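Local coordinates for protein serine protease pet (PDB 4OM9) that is a secreted autotransporter enterotoxin of enteroaggregative Escherichia coli, a serine protease that probably cleaves host alpha-fodrin and carries a long beta-helix stalk, at residues 592-597 / 614-619; 603-608 / 653-658. All blocks are in the same frame, centred on the assembly; numbering follows the deposited sequence.

Both contacts join successive turns of the parallel beta-helix of the passenger domain, their centres 16 Å apart. Along the chain their segments alternate: 592-597, 603-608, 614-619, then 653-658, so the second segment of interaction 1 falls between the two segments of interaction 2. Strand 592-595 comes first, then 599-602, and after the corner at G603 strand 604-608, so the contacts sit on different faces of the coil. They meet inside it, where L593 CD2 lies 4.0 Å from I605 CD1. Interaction 1 marks a turn where the chain leaves the coil, interaction 2 a regular ladder; both are rung-to-rung contacts of the kind that builds the stalk.

Interaction 1: residues 592-597 / 614-619; sequences SLSIAR and IGDKTA
The end of a parallel beta-helix rung is where 592-597 and 614-619 meet: strand 592-595 pairs in parallel with I614, the I595 and I614 CA atoms 4.9 Å apart, before the second chain veers off. On the coil's inner side the pair continues as an aliphatic stack, I595 CD1 lying 4.4 Å from I614 CG2. The carbonyl oxygen of I595 then takes two backbone donors. D616 N approaches I595 O at 2.8 Å with an N-H...O angle of 150°, whereas the bond from G615 N is weak, bent to 123°. Both donors meet one oxygen where the 614-616 backbone turns, with G615 at positive phi.

The CG of D616 stands anti to the backbone N (chi1 -171°), which carries the carboxylate over to S594; D616 OD2 is 3.3 Å from S594 OG, at best a weak hydrogen bond whose proton is not settled. D616 OD1 serves its own chain, accepting from T618 N at 3.0 Å in an Asx turn, with the donor well above the carboxylate plane. This turn stands where the beta-helix coil gives way to strand 618-622, which pairs antiparallel with 640-644. A water links R597 N to D616 O, and A596 CB lies 3.5 Å from T618 O. Farther on, the aliphatic part of R597 touches A619, R597 CG to A619 CB at 3.9 Å, while its guanidinium is engaged by S645 through NH1 and by W576 in a cation-pi contact.

Interaction 2: residues 603-608 / 653-658; sequences GNIQAK and GGIMAT
Q606 lays its CG alongside the thioether of M656, 4.2 Å from M656 SD, the two side chains running side by side and pointing the same way. Both first torsions set CG anti to the carbonyl carbon, which accounts for the matching departure; beyond that the chains differ, M656 staying extended while Q606 bends at chi2. The NE2 of Q606 makes a weak hydrogen bond to N585 OD1. On the same face, K608 is paired with T658, and its NZ forms a salt bridge with E589.

The other face carries I605 with I655 and A607 with A657, like beside like. I605 CD1 is 4.4 Å from I655 CD1, and A607 CB and A657 CB are 3.9 Å apart where the CA spacing narrows. In-register stacking of aliphatic side chains on the inner face is a familiar feature of parallel beta-helices; here it lines the interior.

Backbone evidence for the pairing is a ladder of four hydrogen bonds between strands whose axes run parallel within 1°. I605 N gives to G654 O at 177°, the straightest of them; M656 N then bonds to I605 O, A607 N to M656 O at 2.6 Å, and T658 N to A607 O. At the entry to the ladder N604 contributes its side chain: N604 OD1 accepts from G654 N at 3.0 Å, a weak and bent bond. Beside the glycine corner at G603, G653 lacks a side chain, and its CA comes against G603 O at 3.8 Å.

Strand 604-608 is thus flanked by 655-658 and, across its other edge, by strand 585-589, bonded through N604 and Q606, while I605 and A607 pack inward on I612 of strand 611-614.

Interaction 1: residues 592-597 / 614-619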
loop_
_atom_site.group_PDB
_atom_site.type_symbol
_atom_site.label_atom_id
_atom_site.label_comp_id
_atom_site.label_asym_id
_atom_site.label_seq_id
_atom_site.Cartn_x
_atom_site.Cartn_y
_atom_site.Cartn_z
ATOM N N SER A 592 -9.954 13.313 -13.360
ATOM C CA SER A 592 -8.608 12.809 -13.504
ATOM C C SER A 592 -8.292 11.677 -12.542
ATOM O O SER A 592 -8.788 11.605 -11.414
ATOM C CB SER A 592 -7.586 13.946 -13.367
ATOM O OG SER A 592 -7.576 14.505 -12.073
ATOM N N LEU A 593 -7.480 10.765 -13.040
ATOM C CA LEU A 593 -6.987 9.663 -12.257
ATOM C C LEU A 593 -5.485 9.844 -12.075
ATOM O O LEU A 593 -4.758 9.993 -13.049
ATOM C CB LEU A 593 -7.305 8.342 -12.944
ATOM C CG LEU A 593 -6.718 7.089 -12.317
ATOM C CD1 LEU A 593 -7.216 6.914 -10.900
ATOM C CD2 LEU A 593 -7.076 5.899 -13.160
ATOM N N SER A 594 -5.043 9.858 -10.821
ATOM C CA SER A 594 -3.633 9.965 -10.486
ATOM C C SER A 594 -3.184 8.733 -9.709
ATOM O O SER A 594 -3.813 8.331 -8.716
ATOM C CB SER A 594 -3.345 11.218 -9.645
ATOM O OG SER A 594 -3.839 12.383 -10.268
ATOM N N ILE A 595 -2.105 8.129 -10.177
ATOM C CA ILE A 595 -1.439 7.098 -9.429
ATOM C C ILE A 595 -0.139 7.721 -8.963
ATOM O O ILE A 595 0.689 8.155 -9.784
ATOM C CB ILE A 595 -1.182 5.839 -10.261
ATOM C CG1 ILE A 595 -2.513 5.237 -10.710
ATOM C CG2 ILE A 595 -0.384 4.825 -9.447
ATOM C CD1 ILE A 595 -2.366 4.167 -11.765
ATOM N N ALA A 596 0.013 7.795 -7.642
ATOM C CA ALA A 596 1.127 8.480 -7.020
ATOM C C ALA A 596 1.989 7.468 -6.287
ATOM O O ALA A 596 1.820 6.267 -6.468
ATOM C CB ALA A 596 0.637 9.569 -6.072
ATOM N N ARG A 597 2.924 7.964 -5.490
ATOM C CA ARG A 597 4.029 7.140 -4.995
ATOM C C ARG A 597 3.538 5.924 -4.208
ATOM O O ARG A 597 2.592 6.010 -3.440
ATOM C CB ARG A 597 4.983 7.983 -4.141
ATOM C CG ARG A 597 4.339 8.633 -2.919
ATOM C CD ARG A 597 5.409 9.090 -1.930
ATOM N NE ARG A 597 6.441 8.064 -1.750
ATOM C CZ ARG A 597 7.680 8.312 -1.327
ATOM N NH1 ARG A 597 8.036 9.553 -1.031
ATOM N NH2 ARG A 597 8.558 7.324 -1.197
ATOM N N ILE A 614 -0.032 8.693 -14.402
ATOM C CA ILE A 614 0.649 7.551 -13.803
ATOM C C ILE A 614 2.032 7.945 -13.340
ATOM O O ILE A 614 2.849 8.417 -14.142
ATOM C CB ILE A 614 0.762 6.411 -14.788
ATOM C CG1 ILE A 614 -0.603 6.192 -15.453
ATOM C CG2 ILE A 614 1.270 5.179 -14.094
ATOM C CD1 ILE A 614 -0.820 4.800 -16.008
ATOM N N GLY A 615 2.297 7.752 -12.052
ATOM C CA GLY A 615 3.531 8.212 -11.442
ATOM C C GLY A 615 3.490 9.708 -11.188
ATOM O O GLY A 615 4.470 10.409 -11.416
ATOM N N ASP A 616 2.340 10.193 -10.744
ATOM C CA ASP A 616 2.148 11.592 -10.364
ATOM C C ASP A 616 2.997 11.944 -9.147
ATOM O O ASP A 616 3.124 11.139 -8.219
ATOM C CB ASP A 616 0.657 11.866 -10.061
ATOM C CG ASP A 616 0.357 13.350 -9.876
ATOM O OD1 ASP A 616 1.289 14.134 -9.622
ATOM O OD2 ASP A 616 -0.814 13.747 -10.000
ATOM N N LYS A 617 3.519 13.167 -9.138
ATOM C CA LYS A 617 4.482 13.596 -8.130
ATOM C C LYS A 617 3.823 14.080 -6.859
ATOM O O LYS A 617 4.480 14.223 -5.827
ATOM C CB LYS A 617 5.357 14.715 -8.681
ATOM C CG LYS A 617 4.741 16.093 -8.511
ATOM C CD LYS A 617 4.965 16.979 -9.728
ATOM C CE LYS A 617 6.418 16.979 -10.174
ATOM N NZ LYS A 617 6.547 17.551 -11.547
ATOM N N THR A 618 2.525 14.352 -6.935
ATOM C CA THR A 618 1.824 14.914 -5.798
ATOM C C THR A 618 1.258 13.812 -4.921
ATOM O O THR A 618 0.477 12.969 -5.367
ATOM C CB THR A 618 0.704 15.849 -6.242
ATOM O OG1 THR A 618 1.223 16.784 -7.194
ATOM C CG2 THR A 618 0.134 16.604 -5.046
ATOM N N ALA A 619 1.683 13.809 -3.668
ATOM C CA ALA A 619 1.179 12.840 -2.708
ATOM C C ALA A 619 0.513 13.571 -1.551
ATOM O O ALA A 619 0.790 14.745 -1.300
ATOM C CB ALA A 619 2.294 11.930 -2.222
HETATM O O HOH W 1 3.658 10.758 -5.494
#

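Interaction 2: residues 603-608 / 653-658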
loop_
_atom_site.group_PDB
_atom_site.type_symbol
_atom_site.label_atom_id
_atom_site.label_comp_id
_atom_site.label_asym_id
_atom_site.label_seq_id
_atom_site.Cartn_x
_atom_site.Cartn_y
_atom_site.Cartn_z
ATOM N N GLY A 603 -5.347 -3.293 -13.342
ATOM C CA GLY A 603 -6.632 -3.573 -13.934
ATOM C C GLY A 603 -6.810 -2.729 -15.192
ATOM O O GLY A 603 -5.931 -1.932 -15.531
ATOM N N ASN A 604 -7.937 -2.883 -15.880
ATOM C CA ASN A 604 -8.153 -2.151 -17.128
ATOM C C ASN A 604 -8.798 -0.783 -16.966
ATOM O O ASN A 604 -9.763 -0.626 -16.243
ATOM C CB ASN A 604 -8.980 -2.998 -18.102
ATOM C CG ASN A 604 -8.148 -4.089 -18.728
ATOM O OD1 ASN A 604 -6.918 -3.998 -18.716
ATOM N ND2 ASN A 604 -8.794 -5.137 -19.249
ATOM N N ILE A 605 -8.252 0.215 -17.647
ATOM C CA ILE A 605 -8.797 1.554 -17.548
ATOM C C ILE A 605 -9.583 1.940 -18.804
ATOM O O ILE A 605 -9.081 1.795 -19.916
ATOM C CB ILE A 605 -7.688 2.589 -17.323
ATOM C CG1 ILE A 605 -6.868 2.266 -16.072
ATOM C CG2 ILE A 605 -8.277 3.987 -17.240
ATOM C CD1 ILE A 605 -5.759 3.283 -15.817
ATOM N N GLN A 606 -10.819 2.394 -18.618
ATOM C CA GLN A 606 -11.572 3.053 -19.682
ATOM C C GLN A 606 -11.670 4.532 -19.319
ATOM O O GLN A 606 -12.089 4.869 -18.213
ATOM C CB GLN A 606 -12.972 2.445 -19.867
ATOM C CG GLN A 606 -13.014 0.941 -20.164
ATOM C CD GLN A 606 -12.712 0.062 -18.940
ATOM O OE1 GLN A 606 -13.238 0.284 -17.840
ATOM N NE2 GLN A 606 -11.856 -0.939 -19.133
ATOM N N ALA A 607 -11.260 5.415 -20.227
ATOM C CA ALA A 607 -11.222 6.840 -19.902
ATOM C C ALA A 607 -11.916 7.669 -20.959
ATOM O O ALA A 607 -11.738 7.452 -22.159
ATOM C CB ALA A 607 -9.785 7.318 -19.711
ATOM N N LYS A 608 -12.708 8.629 -20.512
ATOM C CA LYS A 608 -13.395 9.517 -21.425
ATOM C C LYS A 608 -13.188 10.954 -20.983
ATOM O O LYS A 608 -13.476 11.297 -19.836
ATOM C CB LYS A 608 -14.886 9.176 -21.487
ATOM C CG LYS A 608 -15.698 10.067 -22.408
ATOM C CD LYS A 608 -17.192 9.922 -22.132
ATOM C CE LYS A 608 -17.743 8.501 -22.411
ATOM N NZ LYS A 608 -17.618 7.547 -21.237
ATOM N N GLY A 653 -1.875 -3.316 -16.884
ATOM C CA GLY A 653 -3.163 -3.566 -17.512
ATOM C C GLY A 653 -3.280 -2.892 -18.863
ATOM O O GLY A 653 -2.312 -2.825 -19.611
ATOM N N GLY A 654 -4.465 -2.391 -19.187
ATOM C CA GLY A 654 -4.663 -1.731 -20.464
ATOM C C GLY A 654 -5.419 -0.429 -20.328
ATOM O O GLY A 654 -6.052 -0.183 -19.297
ATOM N N ILE A 655 -5.350 0.395 -21.373
ATOM C CA ILE A 655 -6.001 1.701 -21.393
ATOM C C ILE A 655 -6.811 1.972 -22.682
ATOM O O ILE A 655 -6.267 2.038 -23.803
ATOM C CB ILE A 655 -4.961 2.835 -21.206
ATOM C CG1 ILE A 655 -4.077 2.575 -19.968
ATOM C CG2 ILE A 655 -5.656 4.182 -21.120
ATOM C CD1 ILE A 655 -3.278 3.785 -19.473
ATOM N N MET A 656 -8.120 2.129 -22.509
ATOM C CA MET A 656 -8.996 2.609 -23.574
ATOM C C MET A 656 -9.449 4.021 -23.245
ATOM O O MET A 656 -10.195 4.234 -22.288
ATOM C CB MET A 656 -10.216 1.709 -23.745
ATOM C CG MET A 656 -9.898 0.247 -23.833
ATOM S SD MET A 656 -11.355 -0.786 -23.578
ATOM C CE MET A 656 -10.650 -2.425 -23.780
ATOM N N ALA A 657 -9.031 4.980 -24.051
ATOM C CA ALA A 657 -9.276 6.376 -23.735
ATOM C C ALA A 657 -9.799 7.168 -24.937
ATOM O O ALA A 657 -9.504 6.861 -26.080
ATOM C CB ALA A 657 -7.980 7.021 -23.182
ATOM N N THR A 658 -10.583 8.195 -24.659
ATOM C CA THR A 658 -11.030 9.121 -25.680
ATOM C C THR A 658 -10.731 10.528 -25.167
ATOM O O THR A 658 -11.142 10.882 -24.059
ATOM C CB THR A 658 -12.541 8.952 -25.987
ATOM O OG1 THR A 658 -12.772 7.662 -26.569
ATOM C CG2 THR A 658 -13.023 10.026 -26.954
#